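Lmo2470 protein (Listeria monocytogenes EGD-e, PDB 5HL3) is a leucine-rich-repeat internalin that binds calcium, interacts with the host protein afadin and facilitates crossing of the basement membrane. Local coordinates at residues A[20-26]-A[57-63]; A[88-93]-A[117-122]; A[270-276]-A[356-361]. All coordinates share one frame; numbering follows the deposited sequence.

Contact 1 of 3, residues A[20-26]-A[57-63]; sequences DDGLAKD and TITNDSM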
# COMPACT_ATOMS: atom_id res chain seq x y z
N ASP A 20 -5.69 34.12 14.34
CA ASP A 20 -5.90 32.85 15.03
C ASP A 20 -4.61 32.57 15.76
O ASP A 20 -3.53 32.67 15.16
CB ASP A 20 -6.22 31.72 14.06
CG ASP A 20 -6.31 30.38 14.77
OD1 ASP A 20 -7.36 30.15 15.44
OD2 ASP A 20 -5.35 29.58 14.71
N ASP A 21 -4.69 32.22 17.03
CA ASP A 21 -3.46 32.09 17.83
C ASP A 21 -2.49 31.06 17.26
O ASP A 21 -1.31 31.35 17.09
CB ASP A 21 -3.78 31.82 19.29
CG ASP A 21 -4.44 33.05 20.00
OD1 ASP A 21 -4.38 34.19 19.50
OD2 ASP A 21 -5.01 32.86 21.08
N GLY A 22 -2.98 29.86 16.94
CA GLY A 22 -2.13 28.82 16.44
C GLY A 22 -1.59 29.13 15.07
O GLY A 22 -0.42 28.87 14.79
N LEU A 23 -2.43 29.63 14.17
CA LEU A 23 -1.96 29.94 12.84
C LEU A 23 -0.92 31.05 12.89
O LEU A 23 0.10 30.98 12.19
CB LEU A 23 -3.11 30.36 11.92
CG LEU A 23 -2.73 30.53 10.45
CD1 LEU A 23 -2.35 29.17 9.87
CD2 LEU A 23 -3.85 31.17 9.65
N ALA A 24 -1.15 32.07 13.69
CA ALA A 24 -0.20 33.17 13.78
C ALA A 24 1.14 32.73 14.34
O ALA A 24 2.18 33.15 13.87
CB ALA A 24 -0.77 34.32 14.58
N LYS A 25 1.10 31.85 15.34
CA LYS A 25 2.33 31.29 15.92
C LYS A 25 3.13 30.55 14.84
O LYS A 25 4.33 30.77 14.68
CB LYS A 25 1.97 30.34 17.08
CG LYS A 25 3.10 29.46 17.60
CD LYS A 25 2.74 28.74 18.90
CE LYS A 25 3.78 27.67 19.28
NZ LYS A 25 3.73 26.46 18.39
N ASP A 26 2.45 29.69 14.08
CA ASP A 26 3.12 28.93 13.03
C ASP A 26 3.60 29.85 11.91
O ASP A 26 4.69 29.66 11.38
CB ASP A 26 2.23 27.83 12.48
CG ASP A 26 2.06 26.67 13.47
OD1 ASP A 26 2.61 26.74 14.61
OD2 ASP A 26 1.34 25.72 13.09
N THR A 57 -4.11 23.38 17.55
CA THR A 57 -5.36 24.11 17.71
C THR A 57 -5.86 24.70 16.40
O THR A 57 -6.95 25.24 16.36
CB THR A 57 -5.20 25.27 18.71
OG1 THR A 57 -4.15 26.13 18.26
CG2 THR A 57 -4.91 24.75 20.12
N ILE A 58 -5.06 24.62 15.33
CA ILE A 58 -5.53 25.09 14.02
C ILE A 58 -6.68 24.19 13.56
O ILE A 58 -6.58 22.97 13.69
CB ILE A 58 -4.36 25.11 13.00
CG1 ILE A 58 -3.31 26.15 13.44
CG2 ILE A 58 -4.89 25.43 11.60
CD1 ILE A 58 -2.03 26.09 12.65
N THR A 59 -7.74 24.77 13.01
CA THR A 59 -8.90 24.03 12.53
C THR A 59 -9.08 24.27 11.05
O THR A 59 -8.34 25.06 10.45
CB THR A 59 -10.19 24.55 13.22
OG1 THR A 59 -10.45 25.89 12.78
CG2 THR A 59 -10.04 24.52 14.74
N ASN A 60 -10.05 23.61 10.43
CA ASN A 60 -10.33 23.91 9.02
C ASN A 60 -10.60 25.38 8.80
O ASN A 60 -10.12 25.97 7.83
CB ASN A 60 -11.54 23.14 8.52
CG ASN A 60 -11.29 21.65 8.42
OD1 ASN A 60 -10.17 21.19 8.57
ND2 ASN A 60 -12.33 20.90 8.13
N ASP A 61 -11.37 25.97 9.71
CA ASP A 61 -11.70 27.40 9.59
C ASP A 61 -10.50 28.30 9.74
O ASP A 61 -10.34 29.28 8.96
CB ASP A 61 -12.77 27.78 10.61
CG ASP A 61 -14.14 27.27 10.23
OD1 ASP A 61 -14.32 26.85 9.05
OD2 ASP A 61 -15.05 27.31 11.10
N SER A 62 -9.65 28.06 10.72
CA SER A 62 -8.48 28.92 10.84
C SER A 62 -7.45 28.70 9.73
O SER A 62 -6.79 29.66 9.32
CB SER A 62 -7.89 28.91 12.25
OG SER A 62 -7.71 27.62 12.79
N MSE A 63 -7.30 27.48 9.20
CA MSE A 63 -6.37 27.28 8.10
C MSE A 63 -6.82 28.08 6.89
O MSE A 63 -5.99 28.53 6.10
CB MSE A 63 -6.25 25.78 7.78
CG MSE A 63 -5.04 25.47 6.88
SE MSE A 63 -3.29 25.78 7.74
CE MSE A 63 -3.02 23.97 8.45
O HOH W 1 -5.37 28.28 17.10
O HOH W 2 -8.22 27.58 15.41

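Contact 2 of 3, residues A[88-93]-A[117-122]; sequences EFPDIT and PNYQNY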
# COMPACT_ATOMS: atom_id res chain seq x y z
N GLU A 88 -8.93 18.92 6.74
CA GLU A 88 -8.74 19.22 5.33
C GLU A 88 -7.85 20.42 5.14
O GLU A 88 -8.01 21.44 5.86
CB GLU A 88 -10.10 19.49 4.70
CG GLU A 88 -10.11 19.87 3.25
CD GLU A 88 -11.51 19.93 2.75
OE1 GLU A 88 -12.02 21.05 2.63
OE2 GLU A 88 -12.11 18.85 2.59
N PHE A 89 -6.88 20.35 4.22
CA PHE A 89 -6.16 21.55 3.82
C PHE A 89 -7.02 22.24 2.76
O PHE A 89 -7.40 21.61 1.79
CB PHE A 89 -4.74 21.25 3.30
CG PHE A 89 -3.95 22.49 3.08
CD1 PHE A 89 -3.42 23.19 4.15
CD2 PHE A 89 -3.80 23.02 1.81
CE1 PHE A 89 -2.74 24.38 3.96
CE2 PHE A 89 -3.13 24.21 1.62
CZ PHE A 89 -2.60 24.88 2.70
N PRO A 90 -7.36 23.51 2.95
CA PRO A 90 -8.31 24.14 2.04
C PRO A 90 -7.78 24.41 0.64
O PRO A 90 -6.57 24.50 0.44
CB PRO A 90 -8.66 25.44 2.76
CG PRO A 90 -7.38 25.79 3.44
CD PRO A 90 -6.86 24.46 3.96
N ASP A 91 -8.71 24.52 -0.31
CA ASP A 91 -8.42 24.84 -1.71
C ASP A 91 -8.52 26.37 -1.84
O ASP A 91 -9.57 26.89 -2.19
CB ASP A 91 -9.45 24.11 -2.59
CG ASP A 91 -9.13 24.12 -4.06
OD1 ASP A 91 -8.02 24.55 -4.47
OD2 ASP A 91 -9.98 23.69 -4.85
N ILE A 92 -7.45 27.08 -1.50
CA ILE A 92 -7.44 28.55 -1.50
C ILE A 92 -6.69 29.05 -2.72
O ILE A 92 -5.96 28.28 -3.37
CB ILE A 92 -6.85 29.13 -0.19
CG1 ILE A 92 -5.41 28.63 0.04
CG2 ILE A 92 -7.73 28.73 1.00
CD1 ILE A 92 -4.69 29.33 1.15
N THR A 93 -6.86 30.33 -3.04
CA THR A 93 -6.33 30.88 -4.27
C THR A 93 -4.97 31.56 -4.14
O THR A 93 -4.44 32.04 -5.12
CB THR A 93 -7.30 31.95 -4.83
OG1 THR A 93 -7.45 32.99 -3.87
CG2 THR A 93 -8.66 31.33 -5.19
N PRO A 117 -9.90 16.99 -1.01
CA PRO A 117 -10.69 17.72 -1.98
C PRO A 117 -10.25 17.50 -3.41
O PRO A 117 -9.10 17.15 -3.66
CB PRO A 117 -10.42 19.20 -1.61
CG PRO A 117 -9.96 19.19 -0.26
CD PRO A 117 -9.28 17.90 -0.03
N ASN A 118 -11.16 17.74 -4.35
CA ASN A 118 -10.81 17.74 -5.76
C ASN A 118 -10.21 19.14 -6.04
O ASN A 118 -10.84 19.99 -6.68
CB ASN A 118 -12.06 17.44 -6.57
CG ASN A 118 -11.79 17.38 -8.06
OD1 ASN A 118 -10.66 17.13 -8.50
ND2 ASN A 118 -12.83 17.65 -8.85
N TYR A 119 -8.98 19.34 -5.60
CA TYR A 119 -8.36 20.67 -5.63
C TYR A 119 -8.37 21.27 -7.03
O TYR A 119 -7.96 20.60 -8.00
CB TYR A 119 -6.90 20.60 -5.17
CG TYR A 119 -6.73 20.34 -3.68
CD1 TYR A 119 -7.12 21.28 -2.74
CD2 TYR A 119 -6.15 19.18 -3.23
CE1 TYR A 119 -6.96 21.06 -1.38
CE2 TYR A 119 -5.96 18.95 -1.88
CZ TYR A 119 -6.39 19.88 -0.97
OH TYR A 119 -6.22 19.62 0.38
N GLN A 120 -8.76 22.54 -7.10
CA GLN A 120 -8.75 23.28 -8.34
C GLN A 120 -7.73 24.40 -8.42
O GLN A 120 -7.40 24.85 -9.53
CB GLN A 120 -10.15 23.87 -8.61
CG GLN A 120 -11.25 22.81 -8.70
CD GLN A 120 -11.04 21.88 -9.86
OE1 GLN A 120 -10.88 22.33 -11.01
NE2 GLN A 120 -11.05 20.58 -9.61
N ASN A 121 -7.22 24.86 -7.27
CA ASN A 121 -6.35 26.04 -7.26
C ASN A 121 -4.86 25.71 -7.16
O ASN A 121 -4.04 26.62 -7.02
CB ASN A 121 -6.76 27.00 -6.14
CG ASN A 121 -8.13 27.57 -6.36
OD1 ASN A 121 -8.44 28.06 -7.45
ND2 ASN A 121 -8.95 27.55 -5.33
N TYR A 122 -4.50 24.44 -7.27
CA TYR A 122 -3.10 23.99 -7.22
C TYR A 122 -2.77 23.21 -8.49
O TYR A 122 -2.43 22.03 -8.42
CB TYR A 122 -2.83 23.14 -5.97
CG TYR A 122 -3.34 23.77 -4.69
CD1 TYR A 122 -2.99 25.09 -4.34
CD2 TYR A 122 -4.13 23.06 -3.79
CE1 TYR A 122 -3.46 25.67 -3.19
CE2 TYR A 122 -4.59 23.65 -2.61
CZ TYR A 122 -4.26 24.96 -2.32
OH TYR A 122 -4.70 25.59 -1.16
O HOH W 3 -6.72 17.93 2.60
O HOH W 4 -11.69 21.72 -3.83
O HOH W 5 -3.70 28.76 -4.84
O HOH W 6 -4.38 29.60 -7.56

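Contact 3 of 3, residues A[270-276]-A[356-361]; sequences PDQTINQ and WNVTIN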
# COMPACT_ATOMS: atom_id res chain seq x y z
N PRO A 270 -6.52 -29.98 -1.99
CA PRO A 270 -7.81 -30.68 -1.97
C PRO A 270 -7.94 -31.79 -0.92
O PRO A 270 -6.95 -32.44 -0.55
CB PRO A 270 -7.89 -31.28 -3.40
CG PRO A 270 -7.03 -30.36 -4.22
CD PRO A 270 -5.87 -30.09 -3.32
N ASP A 271 -9.16 -31.97 -0.43
CA ASP A 271 -9.45 -33.11 0.45
C ASP A 271 -9.13 -34.41 -0.30
O ASP A 271 -9.35 -34.51 -1.50
CB ASP A 271 -10.95 -33.16 0.83
CG ASP A 271 -11.44 -31.95 1.60
OD1 ASP A 271 -10.65 -31.26 2.26
OD2 ASP A 271 -12.66 -31.69 1.51
N GLN A 272 -8.66 -35.41 0.43
CA GLN A 272 -8.49 -36.74 -0.14
C GLN A 272 -9.09 -37.80 0.76
O GLN A 272 -9.13 -37.65 1.97
CB GLN A 272 -7.02 -37.06 -0.36
CG GLN A 272 -6.36 -36.21 -1.41
CD GLN A 272 -5.02 -36.79 -1.84
OE1 GLN A 272 -4.89 -38.00 -2.05
NE2 GLN A 272 -4.01 -35.93 -1.95
N THR A 273 -9.54 -38.88 0.13
CA THR A 273 -10.01 -40.09 0.81
C THR A 273 -9.13 -41.25 0.34
O THR A 273 -9.00 -41.47 -0.88
CB THR A 273 -11.50 -40.35 0.52
OG1 THR A 273 -12.26 -39.23 0.98
CG2 THR A 273 -11.97 -41.63 1.20
N ILE A 274 -8.50 -41.96 1.27
CA ILE A 274 -7.63 -43.07 0.94
C ILE A 274 -7.97 -44.26 1.82
O ILE A 274 -8.72 -44.14 2.79
CB ILE A 274 -6.12 -42.70 1.12
CG1 ILE A 274 -5.76 -42.53 2.60
CG2 ILE A 274 -5.78 -41.45 0.32
CD1 ILE A 274 -4.34 -42.08 2.87
N ASN A 275 -7.42 -45.41 1.48
CA ASN A 275 -7.64 -46.61 2.28
C ASN A 275 -6.49 -46.80 3.23
O ASN A 275 -5.37 -46.40 2.94
CB ASN A 275 -7.79 -47.83 1.38
CG ASN A 275 -9.03 -47.75 0.52
OD1 ASN A 275 -10.13 -47.51 1.01
ND2 ASN A 275 -8.85 -47.91 -0.79
N GLN A 276 -6.79 -47.38 4.38
CA GLN A 276 -5.79 -47.69 5.39
C GLN A 276 -4.65 -48.48 4.72
O GLN A 276 -4.90 -49.44 4.00
CB GLN A 276 -6.43 -48.52 6.52
CG GLN A 276 -5.64 -48.53 7.82
CD GLN A 276 -4.37 -49.35 7.76
OE1 GLN A 276 -4.35 -50.48 7.21
NE2 GLN A 276 -3.30 -48.83 8.36
N TRP A 356 -3.94 -29.96 4.17
CA TRP A 356 -5.13 -30.58 3.57
C TRP A 356 -5.66 -31.62 4.52
O TRP A 356 -4.96 -32.08 5.41
CB TRP A 356 -4.86 -31.15 2.16
CG TRP A 356 -4.04 -32.41 2.09
CD1 TRP A 356 -4.51 -33.67 1.84
CD2 TRP A 356 -2.60 -32.54 2.20
NE1 TRP A 356 -3.48 -34.57 1.81
CE2 TRP A 356 -2.30 -33.90 2.03
CE3 TRP A 356 -1.56 -31.65 2.44
CZ2 TRP A 356 -1.01 -34.39 2.10
CZ3 TRP A 356 -0.27 -32.15 2.49
CH2 TRP A 356 -0.02 -33.51 2.34
N ASN A 357 -6.91 -31.98 4.30
CA ASN A 357 -7.60 -32.99 5.12
C ASN A 357 -7.66 -34.32 4.41
O ASN A 357 -7.93 -34.39 3.21
CB ASN A 357 -9.02 -32.52 5.47
CG ASN A 357 -9.04 -31.34 6.41
OD1 ASN A 357 -8.08 -31.10 7.14
ND2 ASN A 357 -10.13 -30.57 6.38
N VAL A 358 -7.41 -35.38 5.16
CA VAL A 358 -7.43 -36.73 4.63
C VAL A 358 -8.37 -37.60 5.47
O VAL A 358 -8.31 -37.58 6.71
CB VAL A 358 -6.02 -37.38 4.67
CG1 VAL A 358 -6.02 -38.80 4.14
CG2 VAL A 358 -5.04 -36.53 3.88
N THR A 359 -9.25 -38.32 4.77
CA THR A 359 -10.10 -39.33 5.38
C THR A 359 -9.45 -40.68 5.04
O THR A 359 -9.23 -41.01 3.87
CB THR A 359 -11.54 -39.29 4.81
OG1 THR A 359 -12.12 -37.99 5.01
CG2 THR A 359 -12.43 -40.39 5.48
N ILE A 360 -9.11 -41.45 6.07
CA ILE A 360 -8.59 -42.81 5.90
C ILE A 360 -9.67 -43.81 6.27
O ILE A 360 -10.16 -43.81 7.40
CB ILE A 360 -7.31 -43.05 6.74
CG1 ILE A 360 -6.28 -41.97 6.41
CG2 ILE A 360 -6.78 -44.46 6.48
CD1 ILE A 360 -4.90 -42.17 6.99
N ASN A 361 -10.06 -44.63 5.32
CA ASN A 361 -11.07 -45.67 5.56
C ASN A 361 -10.48 -47.03 5.78
O ASN A 361 -9.45 -47.37 5.22
CB ASN A 361 -12.04 -45.71 4.39
CG ASN A 361 -12.94 -44.51 4.35
OD1 ASN A 361 -13.46 -44.08 5.39
ND2 ASN A 361 -13.15 -43.97 3.17
OXT ASN A 361 -11.07 -47.86 6.50
O HOH W 7 -8.17 -30.27 2.30
O HOH W 8 -11.34 -36.19 3.17
O HOH W 9 -11.97 -45.19 0.96

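Contact 1 of 3, residues A[20-26]-A[57-63]
Ser62 lays its CB squarely over one face of the Asp20 carboxylate, 3.3 Å from Asp20 CG, while Asp20 OD2 also accepts from its own helix: Leu23 N donates to it at 3.0 Å, on the anti side and 16° out of the carboxylate plane. This is an N-cap, with Asp20 standing just before helix 21-30 of the internalin N-terminal domain, and it faces a second capped helix start, the capping box of Thr59 and Ser62. Asp20 reaches its place because CG is anti to the backbone N (chi1 175°), which turns the carboxylate back toward the first turn of the helix and onto Ser62. Two waters bind the flanks of the carboxylate. One, displaced from its plane to the side away from Ser62, donates to OD2, accepts from Gly22 N and is hydrogen-bonded to Thr57 OG1. The other lies on the Ser62 side, where it donates to Asp20 OD1 and to Thr57 O. Deeper in, the contact turns apolar: the arm of Ile58 passes Leu23 N, with its CD1 4.2 Å from Leu23 CD1, the two side chains crossing at about a right angle, and Leu23 CD1 also meets the selenium of Met63 at 4.1 Å. Ile58 CD1 comes to 3.4 Å from OD2 of Asp26, a carboxylate already held by Thr55 OG1 and Glu54 N. Ser62 OG acts both ways: it donates to the second water and accepts from Thr59 N, 2.9 Å away, in a nearly straight bond.

Contact 2 of 3, residues A[88-93]-A[117-122]
Asp91 OD2 is gripped twice, by Gln120 N at 2.8 Å, on the syn side but 29° out of the carboxylate plane, and by a water that donates to it. The companion oxygen, Asp91 OD1, offers its syn lone pair to Asn121 N at 2.9 Å, so two successive backbone amides of 117-122 hold one carboxylate and fix its rotation. CG of Asp91 stands anti to the backbone N (chi1 -169°), and this brings the group across to the other loop. Asn121 answers with a weak bond from ND2 to Asp91 O, its amide plane turned 48° from the carboxylate.

Both segments are irregular loops joining consecutive parallel strands of the leucine-rich-repeat solenoid, 76-79 to 100-103 and 100-103 to 127-129, so the contact stacks neighbouring coils. Two tyrosines reach across to 88-93 and each bonds one of its carbonyls. Tyr119 OH donates to Phe89 O at 2.7 Å and accepts from a water that in turn is bound by Phe89 N. Tyr122 OH donates to Pro90 O, also at 2.7 Å, while one face of its ring carries Asp91 OD1, offset toward the rim. Phe89 brings CE2 to 3.5 Å from Tyr122 OH, the two side chains meeting at about a right angle, and its ring continues into the core against Leu101 and Val77. At the outer end the extended Glu88 lies against the ring of Pro117, CD to CG 3.5 Å, with OE2 bonded to Ser115.

Contact 3 of 3, residues A[270-276]-A[356-361]
Segments 270-276 and 356-361 run parallel, their strand axes inclined by 26°, and Gln272, Thr273 and Ile274 stand beside Val358, Thr359 and Ile360. The bonds alternate as parallel pairing demands: Gln272 N donates to Asn357 O, Thr359 N returns to Gln272 O at 2.9 Å, Ile274 N meets Thr359 O, and Asn361 N meets Ile274 O. The last bond, from Gln276 N to Asn361 O at 2.8 Å, uses the C-terminal carboxylate. On the inner face, Ile274 and Ile360 lie side by side, CG1 to CG1 3.9 Å. Ile274 CG1 sits between the backbone N and the carbonyl carbon (chi1 70°), sending CD1 over to Val358 CG1 at 3.9 Å. Ile360 CG2 touches Gln276 CA at 3.5 Å. On the other face Thr273 and Thr359 point the same way, and Thr273 CG2 presses on Asn361 ND2 at 3.3 Å. Waters bridge the two strands, one joining Asp271 OD1 to Asn357 N, another Gln272 O to Thr359 OG1, whose hydroxyl also bonds Glu335. Gln272 spreads its amide near the Trp356 indole, the planes 20° apart, with NE2 held by Thr281 O.

Strand 265-274 is an edge strand of a mixed sheet in this domain, whose family belongs to the E-set clan. Strand 350-360 lies between it and antiparallel strand 334-345, where Trp356 and Val358 pack on Leu338, while strand 280-283 meets Trp356 and Gln272 through Cys280 and Ile282.

Overall arrangement
Contacts 1 and 2 are neighbours, their centres about 17 Å apart, and they touch: Asn60 OD1 lies 3.2 Å from Glu88 N, a probable though weak hydrogen bond, and Met63 CG packs on Pro90 CD at 3.6 Å. The helical N-terminal cap thus passes directly into the first coils of the repeat solenoid. Contact 3 belongs to the far end of the elongated chain, its centre about 68 Å from that of contact 1 and about 62 Å from that of contact 2, with the ten-stranded parallel sheet spanning much of the distance. Calcium lies near both ends: the side chains of Asp26 and of Trp356 are each about 8 Å from a bound ion.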